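Local coordinates for protein putative glucarate dehydratase (Pseudomonas fluorescens, PDB 4IT1) that probably catalyses the magnesium-dependent dehydration of D-glucarate to 5-dehydro-4-deoxy-D-glucarate, as a member of the mandelate racemase/muconate lactonizing enzyme family, at residues A135-F140 / G321-Q326; A314-W319 / M341-H346. All blocks are in the same frame, centred on the assembly; numbering follows the deposited sequence.

Contact 1: A135-F140 / G321-Q326; sequences AFEVAF and GLRDTQ
Glu-137 OE2 is held by two donors at the start of helix 322-334: Arg-323 N, on its syn lone pair, gives it a nearly straight bond (177°) of 3.2 Å, and a water donates to it at 2.9 Å. That water in turn takes the N-H of Asp-324. The other oxygen, OE1, accepts from Leu-322 N at 2.8 Å, also on the syn side but out of the carboxylate plane. A glutamate of helix 128-148, in the N-terminal domain, thus accepts the first amides of a barrel helix that runs nearly at right angles to its own (101° between the segment axes), and the positive end of that helix dipole would favour its charge. With CG anti to the backbone N (chi1 -167°) and a bend at chi2, the chain reaches across. Gly-321, the N-cap residue, has a positive phi and backbone angles that by themselves call for glycine; its bare CA lets OE1 come to 3.4 Å. Thr-325 OG1 and N both grip Gly-321 O, from opposite faces of its plane. Beside the polar cluster, Val-138 CG2 rests 4.0 Å from Leu-322 CG; Val-138 also packs on Ala-353 and Leu-322 on Val-357 of helix 348-360.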
loop_
_atom_site.group_PDB
_atom_site.type_symbol
_atom_site.label_atom_id
_atom_site.label_comp_id
_atom_site.label_asym_id
_atom_site.label_seq_id
_atom_site.Cartn_x
_atom_site.Cartn_y
_atom_site.Cartn_z
ATOM N N ALA A 135 3.831 3.825 16.432
ATOM C CA ALA A 135 4.513 3.390 17.653
ATOM C C ALA A 135 4.117 1.960 18.042
ATOM O O ALA A 135 4.981 1.117 18.324
ATOM C CB ALA A 135 4.228 4.357 18.792
ATOM N N PHE A 136 2.812 1.697 18.022
ATOM C CA PHE A 136 2.272 0.401 18.395
ATOM C C PHE A 136 2.206 -0.600 17.235
ATOM O O PHE A 136 2.394 -1.801 17.449
ATOM C CB PHE A 136 0.907 0.571 19.062
ATOM C CG PHE A 136 0.968 1.313 20.369
ATOM C CD1 PHE A 136 1.759 0.841 21.417
ATOM C CD2 PHE A 136 0.246 2.485 20.557
ATOM C CE1 PHE A 136 1.824 1.523 22.625
ATOM C CE2 PHE A 136 0.305 3.171 21.764
ATOM C CZ PHE A 136 1.095 2.689 22.798
ATOM N N GLU A 137 1.946 -0.103 16.022
ATOM C CA GLU A 137 1.911 -0.941 14.815
ATOM C C GLU A 137 3.147 -1.835 14.735
ATOM O O GLU A 137 3.025 -3.043 14.542
ATOM C CB GLU A 137 1.776 -0.079 13.545
ATOM C CG GLU A 137 1.432 -0.851 12.272
ATOM C CD GLU A 137 2.554 -0.868 11.230
ATOM O OE1 GLU A 137 3.727 -0.583 11.559
ATOM O OE2 GLU A 137 2.261 -1.177 10.057
ATOM N N VAL A 138 4.324 -1.234 14.910
ATOM C CA VAL A 138 5.586 -1.965 14.897
ATOM C C VAL A 138 5.569 -3.098 15.928
ATOM O O VAL A 138 5.888 -4.239 15.597
ATOM C CB VAL A 138 6.794 -1.017 15.090
ATOM C CG1 VAL A 138 8.093 -1.791 15.279
ATOM C CG2 VAL A 138 6.913 -0.069 13.904
ATOM N N ALA A 139 5.160 -2.790 17.157
ATOM C CA ALA A 139 5.103 -3.790 18.224
ATOM C C ALA A 139 4.089 -4.893 17.938
ATOM O O ALA A 139 4.364 -6.065 18.195
ATOM C CB ALA A 139 4.818 -3.125 19.558
ATOM N N PHE A 140 2.926 -4.510 17.407
ATOM C CA PHE A 140 1.906 -5.460 16.952
ATOM C C PHE A 140 2.425 -6.427 15.881
ATOM O O PHE A 140 2.037 -7.596 15.856
ATOM C CB PHE A 140 0.717 -4.712 16.360
ATOM C CG PHE A 140 -0.362 -4.375 17.345
ATOM C CD1 PHE A 140 -0.091 -3.615 18.479
ATOM C CD2 PHE A 140 -1.673 -4.771 17.103
ATOM C CE1 PHE A 140 -1.107 -3.286 19.367
ATOM C CE2 PHE A 140 -2.692 -4.448 17.987
ATOM C CZ PHE A 140 -2.409 -3.698 19.117
ATOM N N GLY A 321 3.817 3.975 10.343
ATOM C CA GLY A 321 4.226 2.579 10.476
ATOM C C GLY A 321 4.780 1.925 9.220
ATOM O O GLY A 321 5.098 2.594 8.230
ATOM N N LEU A 322 4.871 0.600 9.262
ATOM C CA LEU A 322 5.628 -0.145 8.263
ATOM C C LEU A 322 4.841 -0.383 6.986
ATOM O O LEU A 322 5.377 -0.212 5.897
ATOM C CB LEU A 322 6.161 -1.455 8.855
ATOM C CG LEU A 322 7.035 -1.321 10.112
ATOM C CD1 LEU A 322 7.494 -2.686 10.593
ATOM C CD2 LEU A 322 8.241 -0.412 9.901
ATOM N N ARG A 323 3.573 -0.752 7.125
ATOM C CA ARG A 323 2.718 -0.987 5.972
ATOM C C ARG A 323 2.396 0.300 5.215
ATOM O O ARG A 323 2.288 0.284 3.982
ATOM C CB ARG A 323 1.442 -1.731 6.368
ATOM C CG ARG A 323 1.679 -3.215 6.607
ATOM C CD ARG A 323 0.402 -3.965 6.953
ATOM N NE ARG A 323 0.707 -5.350 7.316
ATOM C CZ ARG A 323 -0.162 -6.215 7.834
ATOM N NH1 ARG A 323 -1.420 -5.862 8.070
ATOM N NH2 ARG A 323 0.230 -7.449 8.118
ATOM N N ASP A 324 2.255 1.404 5.952
ATOM C CA ASP A 324 2.015 2.716 5.349
ATOM C C ASP A 324 3.235 3.172 4.558
ATOM O O ASP A 324 3.106 3.795 3.500
ATOM C CB ASP A 324 1.648 3.760 6.421
ATOM C CG ASP A 324 0.176 3.707 6.829
ATOM O OD1 ASP A 324 -0.608 2.924 6.244
ATOM O OD2 ASP A 324 -0.204 4.466 7.745
ATOM N N THR A 325 4.416 2.859 5.086
ATOM C CA THR A 325 5.684 3.121 4.405
ATOM C C THR A 325 5.812 2.356 3.065
ATOM O O THR A 325 6.401 2.869 2.101
ATOM C CB THR A 325 6.870 2.801 5.333
ATOM O OG1 THR A 325 6.834 3.679 6.465
ATOM C CG2 THR A 325 8.182 2.998 4.631
ATOM N N GLN A 326 5.248 1.149 3.011
ATOM C CA GLN A 326 5.254 0.342 1.793
ATOM C C GLN A 326 4.318 0.974 0.772
ATOM O O GLN A 326 4.661 1.104 -0.410
ATOM C CB GLN A 326 4.803 -1.093 2.080
ATOM C CG GLN A 326 5.709 -1.882 3.005
ATOM C CD GLN A 326 5.305 -3.339 3.084
ATOM O OE1 GLN A 326 5.628 -4.134 2.203
ATOM N NE2 GLN A 326 4.593 -3.695 4.141
HETATM O O HOH W 1 1.574 1.198 8.578
#

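Contact 2: A314-W319 / M341-H346; sequences ADHHYW and MHSNSH
At the C-terminal ends of two neighbouring parallel barrel strands, 311-314 and 338-341, Asp-315 and His-342 meet beside the magnesium site. His-342 ND1 donates to Asp-315 OD2 at 2.7 Å, with the oxygen in the plane of the imidazole but ND1 on the anti side of the carboxylate and 33° out of its plane; carboxylate and ring planes stand 48° apart. This His-carboxylate bond fixes the rotation of the ring of His-342, the predicted proton acceptor, whose side chain lies about 5 Å from the magnesium ion and about 4 Å from that of its ligand Asn-291. Such a placement belongs to the modified TIM barrel of the enolase superfamily, whose active-site groups sit at the strand ends. Asp-315 suits its place by having two acceptor atoms to share. Its CG, anti to the backbone N (chi1 -174°), lets OD1 cap the short, weakly bonded helical turn 316-319 by taking His-317 N at 3.1 Å through the anti lone pair, while His-317 ND1 reaches the syn lone pair of the same oxygen at 2.8 Å. The other ring nitrogen of His-317, NE2, bonds to Ser-350 OG. Ser-343 OG lies at the ring edge of His-317, 3.2 Å from CE1 and near the ring plane, and donates back to His-342 O. Two waters complete the polar network: one donates to Asp-315 OD2 and Asn-344 OD1, the other accepts from His-316 N and donates to His-342 O. Asn-344 in turn extends close to a bound tartrate, probably from the crystallisation liquor, though it may mark the pocket. Away from the polar centre, the small Ala-314 CB touches Met-341 SD at 3.8 Å, with Leu-328 and Thr-325 of helix 322-334 alongside.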
loop_
_atom_site.group_PDB
_atom_site.type_symbol
_atom_site.label_atom_id
_atom_site.label_comp_id
_atom_site.label_asym_id
_atom_site.label_seq_id
_atom_site.Cartn_x
_atom_site.Cartn_y
_atom_site.Cartn_z
ATOM N N ALA A 314 11.304 8.595 3.315
ATOM C CA ALA A 314 10.327 8.049 4.249
ATOM C C ALA A 314 10.927 7.845 5.645
ATOM O O ALA A 314 12.148 7.867 5.818
ATOM C CB ALA A 314 9.761 6.741 3.714
ATOM N N ASP A 315 10.050 7.650 6.624
ATOM C CA ASP A 315 10.404 7.509 8.038
ATOM C C ASP A 315 9.175 6.891 8.673
ATOM O O ASP A 315 8.129 7.540 8.766
ATOM C CB ASP A 315 10.700 8.877 8.658
ATOM C CG ASP A 315 11.212 8.792 10.091
ATOM O OD1 ASP A 315 10.732 7.938 10.868
ATOM O OD2 ASP A 315 12.096 9.610 10.443
ATOM N N HIS A 316 9.288 5.627 9.076
ATOM C CA HIS A 316 8.113 4.859 9.469
ATOM C C HIS A 316 7.469 5.423 10.733
ATOM O O HIS A 316 6.294 5.156 11.009
ATOM C CB HIS A 316 8.465 3.379 9.659
ATOM C CG HIS A 316 9.280 3.099 10.886
ATOM N ND1 HIS A 316 10.655 3.217 10.910
ATOM C CD2 HIS A 316 8.913 2.705 12.129
ATOM C CE1 HIS A 316 11.100 2.902 12.114
ATOM N NE2 HIS A 316 10.063 2.590 12.874
ATOM N N HIS A 317 8.248 6.194 11.488
ATOM C CA HIS A 317 7.797 6.732 12.764
ATOM C C HIS A 317 6.636 7.688 12.593
ATOM O O HIS A 317 5.666 7.627 13.350
ATOM C CB HIS A 317 8.931 7.443 13.482
ATOM C CG HIS A 317 10.076 6.550 13.828
ATOM N ND1 HIS A 317 11.324 6.688 13.262
ATOM C CD2 HIS A 317 10.165 5.509 14.690
ATOM C CE1 HIS A 317 12.134 5.775 13.764
ATOM N NE2 HIS A 317 11.455 5.046 14.630
ATOM N N TYR A 318 6.724 8.565 11.599
ATOM C CA TYR A 318 5.663 9.556 11.423
ATOM C C TYR A 318 4.771 9.334 10.221
ATOM O O TYR A 318 3.683 9.902 10.148
ATOM C CB TYR A 318 6.193 10.992 11.486
ATOM C CG TYR A 318 7.191 11.388 10.434
ATOM C CD1 TYR A 318 6.783 11.713 9.137
ATOM C CD2 TYR A 318 8.536 11.509 10.750
ATOM C CE1 TYR A 318 7.703 12.107 8.178
ATOM C CE2 TYR A 318 9.464 11.908 9.794
ATOM C CZ TYR A 318 9.042 12.196 8.509
ATOM O OH TYR A 318 9.963 12.596 7.557
ATOM N N TRP A 319 5.202 8.491 9.289
ATOM C CA TRP A 319 4.352 8.180 8.143
ATOM C C TRP A 319 3.226 7.218 8.483
ATOM O O TRP A 319 2.322 7.004 7.672
ATOM C CB TRP A 319 5.172 7.665 6.975
ATOM C CG TRP A 319 5.662 8.754 6.109
ATOM C CD1 TRP A 319 6.842 9.428 6.227
ATOM C CD2 TRP A 319 4.988 9.309 4.974
ATOM N NE1 TRP A 319 6.949 10.374 5.230
ATOM C CE2 TRP A 319 5.831 10.309 4.439
ATOM C CE3 TRP A 319 3.767 9.043 4.345
ATOM C CZ2 TRP A 319 5.488 11.048 3.302
ATOM C CZ3 TRP A 319 3.425 9.782 3.202
ATOM C CH2 TRP A 319 4.280 10.780 2.706
ATOM N N MET A 341 14.866 5.553 3.143
ATOM C CA MET A 341 14.300 5.532 4.481
ATOM C C MET A 341 15.153 6.401 5.403
ATOM O O MET A 341 16.300 6.717 5.078
ATOM C CB MET A 341 14.238 4.094 4.984
ATOM C CG MET A 341 12.941 3.718 5.667
ATOM S SD MET A 341 11.581 3.502 4.512
ATOM C CE MET A 341 12.333 2.474 3.249
ATOM N N HIS A 342 14.587 6.798 6.540
ATOM C CA HIS A 342 15.262 7.718 7.457
ATOM C C HIS A 342 14.799 7.475 8.888
ATOM O O HIS A 342 13.678 7.013 9.115
ATOM C CB HIS A 342 15.000 9.181 7.045
ATOM C CG HIS A 342 15.264 10.180 8.135
ATOM N ND1 HIS A 342 14.414 10.354 9.207
ATOM C CD2 HIS A 342 16.280 11.055 8.319
ATOM C CE1 HIS A 342 14.900 11.285 10.008
ATOM N NE2 HIS A 342 16.032 11.727 9.493
ATOM N N SER A 343 15.685 7.762 9.840
ATOM C CA SER A 343 15.345 7.813 11.271
ATOM C C SER A 343 16.399 8.618 12.005
ATOM O O SER A 343 17.595 8.512 11.709
ATOM C CB SER A 343 15.221 6.420 11.880
ATOM O OG SER A 343 14.130 5.721 11.302
ATOM N N ASN A 344 15.947 9.446 12.941
ATOM C CA ASN A 344 16.843 10.319 13.691
ATOM C C ASN A 344 16.735 10.055 15.191
ATOM O O ASN A 344 15.704 9.549 15.650
ATOM C CB ASN A 344 16.557 11.791 13.364
ATOM C CG ASN A 344 15.195 12.251 13.857
ATOM O OD1 ASN A 344 14.162 11.668 13.521
ATOM N ND2 ASN A 344 15.192 13.303 14.662
ATOM N N SER A 345 17.798 10.388 15.932
ATOM C CA SER A 345 17.849 10.241 17.400
ATOM C C SER A 345 17.078 9.019 17.894
ATOM O O SER A 345 16.063 9.135 18.587
ATOM C CB SER A 345 17.373 11.519 18.107
ATOM O OG SER A 345 18.381 12.515 18.061
ATOM N N HIS A 346 17.583 7.846 17.521
ATOM C CA HIS A 346 16.876 6.590 17.727
ATOM C C HIS A 346 17.821 5.509 18.248
ATOM O O HIS A 346 19.048 5.660 18.214
ATOM C CB HIS A 346 16.259 6.126 16.405
ATOM C CG HIS A 346 17.280 5.801 15.360
ATOM N ND1 HIS A 346 17.688 4.513 15.096
ATOM C CD2 HIS A 346 18.011 6.602 14.547
ATOM C CE1 HIS A 346 18.609 4.532 14.150
ATOM N NE2 HIS A 346 18.825 5.787 13.801
HETATM O O HOH W 2 11.746 10.302 13.261
HETATM O O HOH W 3 12.156 4.740 9.254
#

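Both contacts are buried, but contact 2 lies near the centre of the chain and contact 1 farther out, where helix 128-148 of the N-terminal domain meets a helix of the barrel. They share the chain around 314-326: helix 316-319 of contact 2 is followed by helix 322-334 of contact 1, and Gly-321 N probably bonds to His-316 O at 2.8 Å, while Thr-325 CG2 packs on Met-341 SD at 3.4 Å. In each, a carboxylate receives amides at a helix start, but of the two only Asp-315 is an N-cap: Glu-137 serves a remote helix, whereas Asp-315 serves its own and also orients histidines beside the metal site.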